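Local coordinates for protein hydroxyethylphosphonate dioxygenase (Streptomyces albus, PDB 6B9R) that probably catalyses the iron-dependent oxidative cleavage of 2-hydroxyethylphosphonate to hydroxymethylphosphonate and formate, using dioxygen, at residues A37-P42 with A65-L70; H79-Q84 with S117-Y122; D113-R118 with G393-V398; H300-A305 with A334-H339; R313-W318 with R329-A334. One frame throughout, in Å; residues are numbered along the deposited sequence.

Overall arrangement
Contact 3 is fully buried, packing a connecting loop against strand 395-398 of a cupin sheet, while the other four are only partly buried. Contact 2 shares Ser117 and Arg118 with it and is the more polar of the two, built round a carboxylate gripped by an arginine and a serine. Contact 5 pairs strands at the other end of the same sheet as contact 3 and relies on backbone bonds. It shares Ala334 in sequence with contact 4, in which threonines gather round Asp336 between two loops. Contact 1 stands apart in the N-terminal helices, its centre about 31 Å from that of contact 2, and mixes one polar bond with apolar cover of a tryptophan. All five reach the second subunit.

Contact 1: residues A37-P42 with A65-L70; sequences ADLGLP and AQAWPL
Asp38 and Trp68 join helix 32-39 to the end of helix 58-67 within the N-terminal helical domain, whose succession of short helices is consistent with a helix-turn-helix type of bundle. Trp68 is the first residue to depart from helical geometry after its helix, and its indole reaches back to the other segment. There NE1 donates to Asp38 OD2 at 2.9 Å. The bond is nearly straight (171°) and leaves in the plane of the indole, arriving on the anti side of the carboxylate. The two flat groups stand almost perpendicular, 84° between their planes. OD2 is shared with Arg30, whose NE completes a salt bridge, so the oxygen that accepts from the indole also pairs with a charged partner. The hydrocarbon side of the contact belongs to Leu39, which covers one face of the ring system; Ala25 of helix 10-27 and Leu28 also touch the indole. Ala67 adds a smaller contact, with its CB 3.4 Å from Asp38 O. Leu39 CD1 comes within 3.8 Å of Trp68 CH2, and the other methyl, Leu39 CD2, sits 4.0 Å from the centroid of the six-membered ring, only 3° off its normal, as a CH-pi contact.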
# COMPACT_ATOMS: atom_id res chain seq x y z
N ALA A 37 -3.66 31.68 -6.55
CA ALA A 37 -2.74 32.14 -7.57
C ALA A 37 -2.27 30.99 -8.45
O ALA A 37 -2.24 31.11 -9.68
CB ALA A 37 -1.54 32.84 -6.93
N ASP A 38 -1.91 29.85 -7.84
CA ASP A 38 -1.45 28.70 -8.61
C ASP A 38 -2.57 28.12 -9.48
O ASP A 38 -2.32 27.67 -10.61
CB ASP A 38 -0.91 27.60 -7.69
CG ASP A 38 0.36 28.00 -6.97
OD1 ASP A 38 0.95 29.06 -7.28
OD2 ASP A 38 0.77 27.25 -6.06
N LEU A 39 -3.79 28.07 -8.97
CA LEU A 39 -4.87 27.40 -9.67
C LEU A 39 -5.68 28.33 -10.55
O LEU A 39 -6.63 27.88 -11.19
CB LEU A 39 -5.80 26.69 -8.67
CG LEU A 39 -5.15 25.64 -7.75
CD1 LEU A 39 -6.14 25.15 -6.69
CD2 LEU A 39 -4.62 24.45 -8.54
N GLY A 40 -5.34 29.62 -10.60
CA GLY A 40 -6.15 30.56 -11.35
C GLY A 40 -7.56 30.71 -10.81
O GLY A 40 -8.49 30.91 -11.59
N LEU A 41 -7.74 30.61 -9.50
CA LEU A 41 -9.04 30.83 -8.90
C LEU A 41 -9.22 32.30 -8.54
O LEU A 41 -8.25 33.03 -8.36
CB LEU A 41 -9.20 29.96 -7.66
CG LEU A 41 -9.13 28.45 -7.94
CD1 LEU A 41 -9.13 27.68 -6.64
CD2 LEU A 41 -10.30 28.03 -8.82
N PRO A 42 -10.46 32.77 -8.46
CA PRO A 42 -10.70 34.16 -8.03
C PRO A 42 -10.08 34.40 -6.66
O PRO A 42 -10.12 33.51 -5.79
CB PRO A 42 -12.23 34.26 -7.98
CG PRO A 42 -12.71 33.21 -8.95
CD PRO A 42 -11.71 32.07 -8.82
N ALA A 65 -3.47 19.33 -11.45
CA ALA A 65 -2.42 18.41 -11.89
C ALA A 65 -1.42 19.06 -12.83
O ALA A 65 -0.30 18.55 -12.98
CB ALA A 65 -3.02 17.17 -12.55
N GLN A 66 -1.80 20.17 -13.49
CA GLN A 66 -0.86 20.89 -14.34
C GLN A 66 -0.05 21.89 -13.52
O GLN A 66 1.17 22.00 -13.70
CB GLN A 66 -1.61 21.61 -15.47
CG GLN A 66 -2.15 20.69 -16.55
N ALA A 67 -0.71 22.63 -12.62
CA ALA A 67 -0.02 23.66 -11.84
C ALA A 67 0.87 23.08 -10.75
O ALA A 67 1.91 23.66 -10.43
CB ALA A 67 -1.03 24.62 -11.21
N TRP A 68 0.49 21.95 -10.18
CA TRP A 68 1.15 21.37 -9.02
C TRP A 68 1.71 20.00 -9.38
O TRP A 68 1.23 19.35 -10.32
CB TRP A 68 0.17 21.21 -7.85
CG TRP A 68 -0.22 22.47 -7.14
CD1 TRP A 68 0.43 23.67 -7.16
CD2 TRP A 68 -1.37 22.64 -6.30
NE1 TRP A 68 -0.25 24.59 -6.37
CE2 TRP A 68 -1.36 23.98 -5.85
CE3 TRP A 68 -2.41 21.80 -5.90
CZ2 TRP A 68 -2.35 24.49 -5.00
CZ3 TRP A 68 -3.40 22.31 -5.06
CH2 TRP A 68 -3.35 23.65 -4.62
N PRO A 69 2.74 19.52 -8.65
CA PRO A 69 3.30 18.18 -8.89
C PRO A 69 2.47 17.06 -8.27
O PRO A 69 2.97 16.24 -7.51
CB PRO A 69 4.68 18.26 -8.25
CG PRO A 69 4.49 19.19 -7.11
CD PRO A 69 3.54 20.26 -7.65
N LEU A 70 1.18 17.04 -8.59
CA LEU A 70 0.33 15.94 -8.15
C LEU A 70 -0.51 15.46 -9.33
O LEU A 70 -0.49 16.04 -10.43
CB LEU A 70 -0.54 16.33 -6.95
CG LEU A 70 -1.39 17.61 -6.97
CD1 LEU A 70 -2.48 17.62 -8.05
CD2 LEU A 70 -2.01 17.81 -5.60

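Contact 2: residues H79-Q84 with S117-Y122; sequences HNDTPQ and SRQASY
Asp81 turns its carboxylate into the start of the Ser117-Ala120 type I turn, and each of its oxygens takes a different partner there. OD1 receives the Ser117 hydroxyl, OG to OD1 2.6 Å, on its syn lone pair. OD2 accepts twice: from the backbone N of Arg118, at 2.8 Å and 172°, and on its anti lone pair from Arg118 NH1 at 2.9 Å, the latter as a salt bridge. The carboxylate and guanidinium planes are 68° apart, with the acid at the edge of the guanidinium. Having CG wedged between backbone N and carbonyl carbon (chi1 57°) is what brings the Asp81 group over to the turn. The Gln119 side chain passes that of Asp81, pointing the opposite way, and its OE1 takes weak bonds from the backbone N atoms of Asp81 and Thr82. Two short-range turns brace the partners, an Asx turn at Asn80 (Thr82 N to Asn80 OD1 2.9 Å) and an ST turn at Ser117 (Gln119 N to Ser117 OG 3.0 Å). A water joins Asn80 ND2, Gln119 NE2 and Thr82 O. The aliphatic Arg118 CD lies 3.6 Å from His79 CB. Arg87 on strand 86-89 adds a salt bridge to Asp81, Tyr397 of strand 395-398 packs on Thr82 and Gln119, and Glu72 of the second subunit bonds His79.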
# COMPACT_ATOMS: atom_id res chain seq x y z
N HIS A 79 -15.83 6.08 -3.78
CA HIS A 79 -17.24 6.07 -3.41
C HIS A 79 -17.46 5.18 -2.20
O HIS A 79 -16.73 4.22 -1.97
CB HIS A 79 -18.10 5.56 -4.57
CG HIS A 79 -18.01 6.39 -5.81
ND1 HIS A 79 -19.11 7.02 -6.36
CD2 HIS A 79 -16.96 6.69 -6.61
CE1 HIS A 79 -18.73 7.67 -7.44
NE2 HIS A 79 -17.44 7.50 -7.61
N ASN A 80 -18.46 5.54 -1.41
CA ASN A 80 -18.98 4.68 -0.36
C ASN A 80 -20.30 4.14 -0.88
O ASN A 80 -21.27 4.90 -1.02
CB ASN A 80 -19.16 5.44 0.96
CG ASN A 80 -19.63 4.52 2.10
OD1 ASN A 80 -20.38 3.58 1.88
ND2 ASN A 80 -19.18 4.80 3.31
N ASP A 81 -20.34 2.85 -1.20
CA ASP A 81 -21.58 2.20 -1.60
C ASP A 81 -22.03 1.15 -0.58
O ASP A 81 -22.90 0.34 -0.89
CB ASP A 81 -21.43 1.58 -3.01
CG ASP A 81 -20.29 0.59 -3.11
OD1 ASP A 81 -19.88 0.04 -2.06
OD2 ASP A 81 -19.79 0.36 -4.23
N THR A 82 -21.46 1.18 0.63
CA THR A 82 -21.83 0.28 1.72
C THR A 82 -22.16 1.10 2.97
O THR A 82 -21.47 1.01 3.99
CB THR A 82 -20.70 -0.71 2.00
OG1 THR A 82 -20.15 -1.17 0.75
CG2 THR A 82 -21.21 -1.91 2.78
N PRO A 83 -23.20 1.94 2.91
CA PRO A 83 -23.42 2.92 3.99
C PRO A 83 -23.77 2.32 5.34
O PRO A 83 -23.54 2.98 6.36
CB PRO A 83 -24.58 3.78 3.46
CG PRO A 83 -25.30 2.88 2.50
CD PRO A 83 -24.20 2.08 1.83
N GLN A 84 -24.32 1.10 5.38
CA GLN A 84 -24.58 0.42 6.65
C GLN A 84 -23.44 -0.48 7.10
O GLN A 84 -23.56 -1.15 8.14
CB GLN A 84 -25.88 -0.39 6.53
CG GLN A 84 -27.09 0.48 6.11
CD GLN A 84 -28.40 -0.28 6.09
OE1 GLN A 84 -28.43 -1.50 5.97
NE2 GLN A 84 -29.51 0.46 6.21
N SER A 117 -18.08 -4.11 -4.10
CA SER A 117 -18.09 -2.76 -3.55
C SER A 117 -16.96 -1.94 -4.14
O SER A 117 -15.86 -2.46 -4.38
CB SER A 117 -17.96 -2.78 -2.03
OG SER A 117 -17.79 -1.47 -1.50
N ARG A 118 -17.22 -0.64 -4.35
CA ARG A 118 -16.16 0.28 -4.75
C ARG A 118 -15.14 0.51 -3.65
O ARG A 118 -14.10 1.14 -3.91
CB ARG A 118 -16.79 1.60 -5.18
CG ARG A 118 -17.65 1.45 -6.45
CD ARG A 118 -18.50 2.70 -6.69
NE ARG A 118 -19.41 2.53 -7.82
CZ ARG A 118 -20.58 1.90 -7.77
NH1 ARG A 118 -20.98 1.35 -6.63
NH2 ARG A 118 -21.36 1.82 -8.84
N GLN A 119 -15.41 0.04 -2.44
CA GLN A 119 -14.50 0.16 -1.32
C GLN A 119 -13.53 -1.01 -1.22
O GLN A 119 -12.68 -1.01 -0.32
CB GLN A 119 -15.32 0.29 -0.02
CG GLN A 119 -16.14 1.60 0.02
CD GLN A 119 -17.30 1.56 1.01
OE1 GLN A 119 -18.42 1.25 0.64
NE2 GLN A 119 -17.03 1.91 2.28
N ALA A 120 -13.63 -2.00 -2.10
CA ALA A 120 -12.87 -3.24 -1.96
C ALA A 120 -12.51 -3.79 -3.33
O ALA A 120 -13.17 -3.51 -4.33
CB ALA A 120 -13.66 -4.28 -1.17
N SER A 121 -11.49 -4.66 -3.36
CA SER A 121 -10.98 -5.17 -4.63
C SER A 121 -11.63 -6.48 -5.09
O SER A 121 -11.20 -7.03 -6.12
CB SER A 121 -9.47 -5.39 -4.54
OG SER A 121 -9.19 -6.46 -3.67
N TYR A 122 -12.61 -7.01 -4.37
CA TYR A 122 -13.23 -8.26 -4.80
C TYR A 122 -13.79 -8.11 -6.20
O TYR A 122 -14.41 -7.09 -6.53
CB TYR A 122 -14.40 -8.67 -3.91
CG TYR A 122 -14.08 -9.03 -2.49
CD1 TYR A 122 -13.49 -10.25 -2.17
CD2 TYR A 122 -14.45 -8.18 -1.46
CE1 TYR A 122 -13.23 -10.58 -0.86
CE2 TYR A 122 -14.21 -8.51 -0.15
CZ TYR A 122 -13.60 -9.71 0.15
OH TYR A 122 -13.36 -10.02 1.47
O HOH W 1 -19.01 2.25 4.73

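Contact 3: residues D113-R118 with G393-V398; sequences DTAMSR and GDSAYV
Thr114 meets Ser395 first, its CB lying 3.4 Å from Ser395 OG, while its own hydroxyl is engaged by Tyr366 OH and Pro124 O. The next residue, Ala115, carries the one hydrogen bond between the segments: its backbone N donates to Ser395 OG at 2.9 Å, with a bent angle of 138°. Ser395 can offer this oxygen because its OG is tucked between backbone N and carbonyl carbon. The Ala115 methyl then packs over the strand backbone, with CB 3.6 Å from Ala396 C and 4.3 Å from Tyr397 CB. Strand 395-398 belongs to one of the two antiparallel sheets of the cupin-type barrel, lying between strands 86-89 and 364-369, and residues 114-117 run alongside it in nearly the same direction, 13° apart. Met116 has its CB directed away from the strand; its side chain packs on Arg123 and Pro124 and on Pro69 of the second subunit. Ser117 comes back to the strand with its CB over the face of the Tyr397 ring, 3.7 Å from the centroid and 24° off the normal, a CH-pi contact. The ring is brought to Ser117 with CG opposite the backbone N, and its OH bonds His364 ND1.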
# COMPACT_ATOMS: atom_id res chain seq x y z
N ASP A 113 -22.51 -11.86 -11.47
CA ASP A 113 -21.93 -11.09 -10.38
C ASP A 113 -22.51 -11.53 -9.05
O ASP A 113 -23.69 -11.87 -8.94
CB ASP A 113 -22.21 -9.60 -10.52
CG ASP A 113 -21.62 -9.00 -11.77
OD1 ASP A 113 -20.67 -9.57 -12.34
OD2 ASP A 113 -22.12 -7.95 -12.18
N THR A 114 -21.67 -11.46 -8.01
CA THR A 114 -22.12 -11.49 -6.63
C THR A 114 -21.61 -10.22 -5.93
O THR A 114 -21.10 -9.30 -6.58
CB THR A 114 -21.68 -12.79 -5.94
OG1 THR A 114 -20.25 -12.90 -5.96
CG2 THR A 114 -22.27 -13.99 -6.66
N ALA A 115 -21.78 -10.16 -4.61
CA ALA A 115 -21.65 -8.89 -3.89
C ALA A 115 -20.27 -8.27 -4.08
O ALA A 115 -19.25 -8.91 -3.85
CB ALA A 115 -21.93 -9.09 -2.40
N MET A 116 -20.26 -7.00 -4.49
CA MET A 116 -19.05 -6.23 -4.74
C MET A 116 -19.20 -4.84 -4.14
O MET A 116 -20.30 -4.42 -3.77
CB MET A 116 -18.76 -6.07 -6.23
CG MET A 116 -18.27 -7.29 -6.87
SD MET A 116 -17.84 -7.07 -8.59
CE MET A 116 -19.41 -7.44 -9.37
N SER A 117 -18.08 -4.11 -4.10
CA SER A 117 -18.09 -2.76 -3.55
C SER A 117 -16.96 -1.94 -4.14
O SER A 117 -15.86 -2.46 -4.38
CB SER A 117 -17.96 -2.78 -2.03
OG SER A 117 -17.79 -1.47 -1.50
N ARG A 118 -17.22 -0.64 -4.35
CA ARG A 118 -16.16 0.28 -4.75
C ARG A 118 -15.14 0.51 -3.65
O ARG A 118 -14.10 1.14 -3.91
CB ARG A 118 -16.79 1.60 -5.18
CG ARG A 118 -17.65 1.45 -6.45
CD ARG A 118 -18.50 2.70 -6.69
NE ARG A 118 -19.41 2.53 -7.82
CZ ARG A 118 -20.58 1.90 -7.77
NH1 ARG A 118 -20.98 1.35 -6.63
NH2 ARG A 118 -21.36 1.82 -8.84
N GLY A 393 -27.86 -18.57 -2.15
CA GLY A 393 -27.42 -17.89 -3.35
C GLY A 393 -27.27 -16.40 -3.21
O GLY A 393 -26.73 -15.76 -4.12
N ASP A 394 -27.75 -15.81 -2.11
CA ASP A 394 -27.47 -14.41 -1.80
C ASP A 394 -26.02 -14.25 -1.36
O ASP A 394 -25.37 -15.21 -0.91
CB ASP A 394 -28.39 -13.89 -0.68
CG ASP A 394 -29.83 -13.66 -1.13
OD1 ASP A 394 -30.15 -13.83 -2.32
OD2 ASP A 394 -30.65 -13.30 -0.26
N SER A 395 -25.50 -13.03 -1.46
CA SER A 395 -24.14 -12.77 -1.03
C SER A 395 -24.11 -11.45 -0.25
O SER A 395 -25.08 -10.69 -0.23
CB SER A 395 -23.16 -12.74 -2.22
OG SER A 395 -23.67 -11.91 -3.27
N ALA A 396 -22.98 -11.19 0.41
CA ALA A 396 -22.86 -9.94 1.14
C ALA A 396 -21.41 -9.47 1.12
O ALA A 396 -20.48 -10.27 1.01
CB ALA A 396 -23.35 -10.07 2.59
N TYR A 397 -21.25 -8.16 1.23
CA TYR A 397 -19.95 -7.52 1.39
C TYR A 397 -19.93 -6.81 2.73
O TYR A 397 -20.91 -6.17 3.11
CB TYR A 397 -19.69 -6.53 0.25
CG TYR A 397 -18.56 -5.63 0.62
CD1 TYR A 397 -17.26 -6.12 0.68
CD2 TYR A 397 -18.79 -4.30 0.95
CE1 TYR A 397 -16.21 -5.30 1.04
CE2 TYR A 397 -17.74 -3.47 1.32
CZ TYR A 397 -16.46 -3.98 1.36
OH TYR A 397 -15.42 -3.16 1.74
N VAL A 398 -18.80 -6.93 3.46
CA VAL A 398 -18.63 -6.35 4.78
C VAL A 398 -17.32 -5.57 4.82
O VAL A 398 -16.27 -6.10 4.44
CB VAL A 398 -18.61 -7.43 5.89
CG1 VAL A 398 -18.84 -6.79 7.26
CG2 VAL A 398 -19.65 -8.55 5.60

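Contact 4: residues H300-A305 with A334-H339; sequences HTTTEA and AGDPLH
Asp336 offers both carboxylate oxygens to the 300-305 loop. OD2 takes the hydroxyl of Thr301, OG1 to OD2 2.6 Å, on the syn side. OD1 is approached by two groups of Thr302, the backbone N at 2.8 Å and OG1 at 2.9 Å; both reach it from one face of the carboxylate plane, the N on the syn side and the hydroxyl on the anti side. With CG opposite the backbone N (chi1 -166°), the acid extends far enough to lie between these donors. Pro337 packs beside them, its CD 3.7 Å from the Thr302 methyl CG2, while its CB lies 3.3 Å from the carbonyl His300 O. In a second layer, the Thr303 hydroxyl donates to Thr301 OG1 at 2.9 Å, leaving that oxygen's own proton for Asp336. The acid is steadied from its own side as well: Leu338 N gives OD2 a bond of 3.0 Å from above the carboxylate plane, forming an Asx turn at the start of the type I turn Asp336-His339. A water ties Thr302 OG1 to Gly335 O. Farther out, Trp183 of strand 181-184 packs on Thr303 and Asp336, and Phe429 of the second subunit on Leu338. With four hydrogen bonds converging from neutral donors, the carboxylate is probably kept ionised, joining the two loops without a countercharge among its partners here.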
# COMPACT_ATOMS: atom_id res chain seq x y z
N HIS A 300 7.40 -17.32 2.70
CA HIS A 300 7.46 -18.42 1.76
C HIS A 300 6.09 -18.57 1.12
O HIS A 300 5.09 -18.02 1.58
CB HIS A 300 7.87 -19.71 2.47
CG HIS A 300 9.24 -19.65 3.08
ND1 HIS A 300 10.37 -20.09 2.42
CD2 HIS A 300 9.65 -19.19 4.28
CE1 HIS A 300 11.42 -19.91 3.20
NE2 HIS A 300 11.02 -19.37 4.33
N THR A 301 6.06 -19.29 0.01
CA THR A 301 4.80 -19.64 -0.61
C THR A 301 4.61 -21.14 -0.52
O THR A 301 5.57 -21.90 -0.37
CB THR A 301 4.77 -19.15 -2.06
OG1 THR A 301 3.43 -19.26 -2.57
CG2 THR A 301 5.74 -19.96 -2.92
N THR A 302 3.35 -21.59 -0.58
CA THR A 302 3.05 -23.01 -0.63
C THR A 302 2.58 -23.43 -2.02
O THR A 302 2.18 -24.60 -2.20
CB THR A 302 2.01 -23.41 0.42
OG1 THR A 302 0.76 -22.75 0.15
CG2 THR A 302 2.49 -23.04 1.82
N THR A 303 2.61 -22.52 -2.99
CA THR A 303 2.14 -22.81 -4.33
C THR A 303 3.09 -23.76 -5.05
O THR A 303 4.30 -23.81 -4.77
CB THR A 303 1.97 -21.53 -5.17
OG1 THR A 303 3.15 -20.71 -5.07
CG2 THR A 303 0.74 -20.73 -4.73
N GLU A 304 2.53 -24.51 -5.99
CA GLU A 304 3.25 -25.36 -6.92
C GLU A 304 2.52 -25.24 -8.25
O GLU A 304 1.29 -25.36 -8.30
CB GLU A 304 3.32 -26.81 -6.43
CG GLU A 304 3.95 -27.82 -7.42
CD GLU A 304 5.30 -27.36 -7.97
OE1 GLU A 304 6.04 -26.64 -7.26
OE2 GLU A 304 5.63 -27.73 -9.12
N ALA A 305 3.27 -24.96 -9.32
CA ALA A 305 2.66 -24.59 -10.60
C ALA A 305 1.69 -23.42 -10.40
O ALA A 305 0.61 -23.37 -11.00
CB ALA A 305 1.97 -25.79 -11.26
N ALA A 334 -8.43 -22.98 0.71
CA ALA A 334 -7.10 -22.74 0.16
C ALA A 334 -6.64 -21.31 0.41
O ALA A 334 -7.42 -20.36 0.29
CB ALA A 334 -7.10 -23.03 -1.35
N GLY A 335 -5.36 -21.15 0.72
CA GLY A 335 -4.77 -19.84 0.80
C GLY A 335 -3.28 -19.97 0.56
O GLY A 335 -2.81 -20.99 0.07
N ASP A 336 -2.54 -18.94 0.96
CA ASP A 336 -1.09 -18.95 0.74
C ASP A 336 -0.43 -17.92 1.64
O ASP A 336 -1.00 -16.83 1.83
CB ASP A 336 -0.74 -18.67 -0.72
CG ASP A 336 0.72 -19.01 -1.03
OD1 ASP A 336 1.01 -20.22 -1.21
OD2 ASP A 336 1.56 -18.09 -1.11
N PRO A 337 0.75 -18.22 2.21
CA PRO A 337 1.42 -17.24 3.08
C PRO A 337 1.92 -16.01 2.35
O PRO A 337 2.31 -15.04 3.01
CB PRO A 337 2.60 -18.03 3.68
CG PRO A 337 2.26 -19.50 3.46
CD PRO A 337 1.40 -19.55 2.23
N LEU A 338 1.96 -16.01 1.01
CA LEU A 338 2.25 -14.76 0.32
C LEU A 338 1.16 -13.73 0.61
O LEU A 338 1.40 -12.52 0.57
CB LEU A 338 2.38 -14.98 -1.19
CG LEU A 338 2.71 -13.75 -2.04
CD1 LEU A 338 4.21 -13.47 -2.03
CD2 LEU A 338 2.20 -13.89 -3.48
N HIS A 339 -0.05 -14.21 0.91
CA HIS A 339 -1.19 -13.38 1.27
C HIS A 339 -1.66 -13.76 2.67
O HIS A 339 -2.71 -14.39 2.83
CB HIS A 339 -2.32 -13.54 0.25
CG HIS A 339 -2.25 -12.56 -0.87
ND1 HIS A 339 -3.29 -12.36 -1.76
CD2 HIS A 339 -1.26 -11.72 -1.26
CE1 HIS A 339 -2.95 -11.43 -2.63
NE2 HIS A 339 -1.72 -11.03 -2.36
O HOH W 2 -1.05 -22.62 2.08

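Contact 5: residues R313-W318 with R329-A334; sequences RTASRW and RFTQLA
Trp318 O accepts the backbone N of Phe330 at 2.7 Å, the shortest polar bond between these strands, with the donor nearly along the C=O axis. Trp318 N returns a bond to Phe330 O at 3.1 Å, closing a hydrogen-bonded antiparallel pair, and Gln332 N reaches Ser316 O at 2.9 Å. Between them Arg317 and Thr331 form a non-hydrogen-bonded pair. The two strands, 317-320 and 328-332, make a beta hairpin at the margin of one cupin sheet, where 317-320 is the outermost strand within this chain. On the face bearing Trp318 and Phe330, the indole is swung into place by CG lying between backbone N and carbonyl carbon (chi1 69°). Phe330 CB sits over its six-membered ring, 3.9 Å from the centroid and 10° off the normal, as a CH-pi contact, while Gln332 CB touches the indole edge. Leu250 of the second subunit accepts from Trp318 NE1, and Arg259 of that subunit makes a cation-pi contact with the ring. On the other face, Arg317 lies alongside Thr331, and a water links its NE to Thr331 OG1. Arg329 NH1 comes within 4.2 Å of Arg317 NE. This closeness of like charges is probably eased by the Arg329 salt bridge to Asp348 and by carbonyls of Gly312 and Arg313 that accept from Arg317.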
# COMPACT_ATOMS: atom_id res chain seq x y z
N ARG A 313 -11.51 -32.68 1.94
CA ARG A 313 -11.53 -33.81 2.86
C ARG A 313 -10.49 -33.67 3.96
O ARG A 313 -10.73 -34.07 5.11
CB ARG A 313 -11.29 -35.11 2.09
CG ARG A 313 -11.63 -36.38 2.86
CD ARG A 313 -11.14 -37.60 2.11
NE ARG A 313 -9.70 -37.81 2.30
CZ ARG A 313 -8.88 -38.28 1.36
NH1 ARG A 313 -9.34 -38.58 0.15
NH2 ARG A 313 -7.58 -38.44 1.64
N THR A 314 -9.32 -33.14 3.64
CA THR A 314 -8.23 -33.06 4.61
C THR A 314 -8.10 -31.68 5.24
O THR A 314 -7.17 -31.45 6.02
CB THR A 314 -6.92 -33.46 3.94
OG1 THR A 314 -6.74 -32.64 2.78
CG2 THR A 314 -6.97 -34.94 3.54
N ALA A 315 -9.01 -30.77 4.93
CA ALA A 315 -8.93 -29.40 5.43
C ALA A 315 -9.14 -29.34 6.94
O ALA A 315 -9.90 -30.12 7.51
CB ALA A 315 -9.98 -28.53 4.72
N SER A 316 -8.45 -28.40 7.59
CA SER A 316 -8.59 -28.22 9.04
C SER A 316 -10.01 -27.81 9.40
O SER A 316 -10.62 -26.99 8.72
CB SER A 316 -7.61 -27.15 9.55
OG SER A 316 -6.26 -27.60 9.54
N ARG A 317 -10.52 -28.37 10.50
CA ARG A 317 -11.88 -28.09 10.95
C ARG A 317 -11.87 -27.78 12.44
O ARG A 317 -11.16 -28.44 13.20
CB ARG A 317 -12.82 -29.26 10.68
CG ARG A 317 -13.18 -29.45 9.22
CD ARG A 317 -13.83 -30.81 9.02
NE ARG A 317 -14.30 -30.95 7.65
CZ ARG A 317 -13.56 -31.45 6.67
NH1 ARG A 317 -12.32 -31.86 6.91
NH2 ARG A 317 -14.05 -31.55 5.44
N TRP A 318 -12.65 -26.78 12.85
CA TRP A 318 -12.77 -26.47 14.26
C TRP A 318 -14.07 -25.71 14.50
O TRP A 318 -14.73 -25.25 13.56
CB TRP A 318 -11.56 -25.67 14.78
CG TRP A 318 -11.44 -24.26 14.27
CD1 TRP A 318 -11.70 -23.12 14.97
CD2 TRP A 318 -10.99 -23.84 12.97
NE1 TRP A 318 -11.45 -22.02 14.18
CE2 TRP A 318 -11.02 -22.44 12.95
CE3 TRP A 318 -10.59 -24.53 11.81
CZ2 TRP A 318 -10.66 -21.69 11.82
CZ3 TRP A 318 -10.23 -23.79 10.69
CH2 TRP A 318 -10.26 -22.38 10.71
N ARG A 329 -19.11 -24.06 12.75
CA ARG A 329 -18.02 -24.99 12.48
C ARG A 329 -17.30 -24.47 11.25
O ARG A 329 -17.93 -24.28 10.20
CB ARG A 329 -18.53 -26.42 12.28
CG ARG A 329 -17.45 -27.49 12.49
CD ARG A 329 -16.58 -27.66 11.25
NE ARG A 329 -17.39 -28.08 10.11
CZ ARG A 329 -17.70 -29.34 9.80
NH1 ARG A 329 -17.25 -30.36 10.55
NH2 ARG A 329 -18.44 -29.59 8.74
N PHE A 330 -16.01 -24.21 11.38
CA PHE A 330 -15.23 -23.65 10.28
C PHE A 330 -14.41 -24.73 9.61
O PHE A 330 -13.90 -25.64 10.28
CB PHE A 330 -14.29 -22.55 10.76
CG PHE A 330 -14.97 -21.37 11.40
CD1 PHE A 330 -15.91 -20.62 10.70
CD2 PHE A 330 -14.61 -20.96 12.67
CE1 PHE A 330 -16.51 -19.50 11.29
CE2 PHE A 330 -15.20 -19.85 13.26
CZ PHE A 330 -16.15 -19.13 12.57
N THR A 331 -14.25 -24.61 8.29
CA THR A 331 -13.33 -25.43 7.51
C THR A 331 -12.39 -24.49 6.77
O THR A 331 -12.84 -23.55 6.11
CB THR A 331 -14.08 -26.32 6.52
OG1 THR A 331 -14.98 -27.18 7.22
CG2 THR A 331 -13.09 -27.20 5.74
N GLN A 332 -11.08 -24.72 6.91
CA GLN A 332 -10.08 -23.85 6.30
C GLN A 332 -9.89 -24.22 4.83
O GLN A 332 -9.59 -25.37 4.51
CB GLN A 332 -8.75 -23.95 7.05
CG GLN A 332 -7.57 -23.22 6.39
CD GLN A 332 -6.22 -23.58 7.02
OE1 GLN A 332 -6.10 -23.66 8.25
NE2 GLN A 332 -5.21 -23.82 6.18
N LEU A 333 -10.09 -23.25 3.94
CA LEU A 333 -9.98 -23.49 2.51
C LEU A 333 -8.63 -22.96 2.02
O LEU A 333 -7.77 -22.55 2.81
CB LEU A 333 -11.18 -22.87 1.78
CG LEU A 333 -12.53 -23.23 2.43
CD1 LEU A 333 -13.68 -22.48 1.74
CD2 LEU A 333 -12.74 -24.75 2.39
N ALA A 334 -8.43 -22.98 0.71
CA ALA A 334 -7.10 -22.74 0.16
C ALA A 334 -6.64 -21.31 0.41
O ALA A 334 -7.42 -20.36 0.29
CB ALA A 334 -7.10 -23.03 -1.35
O HOH W 3 -7.05 -26.64 5.94
O HOH W 4 -16.15 -29.27 6.02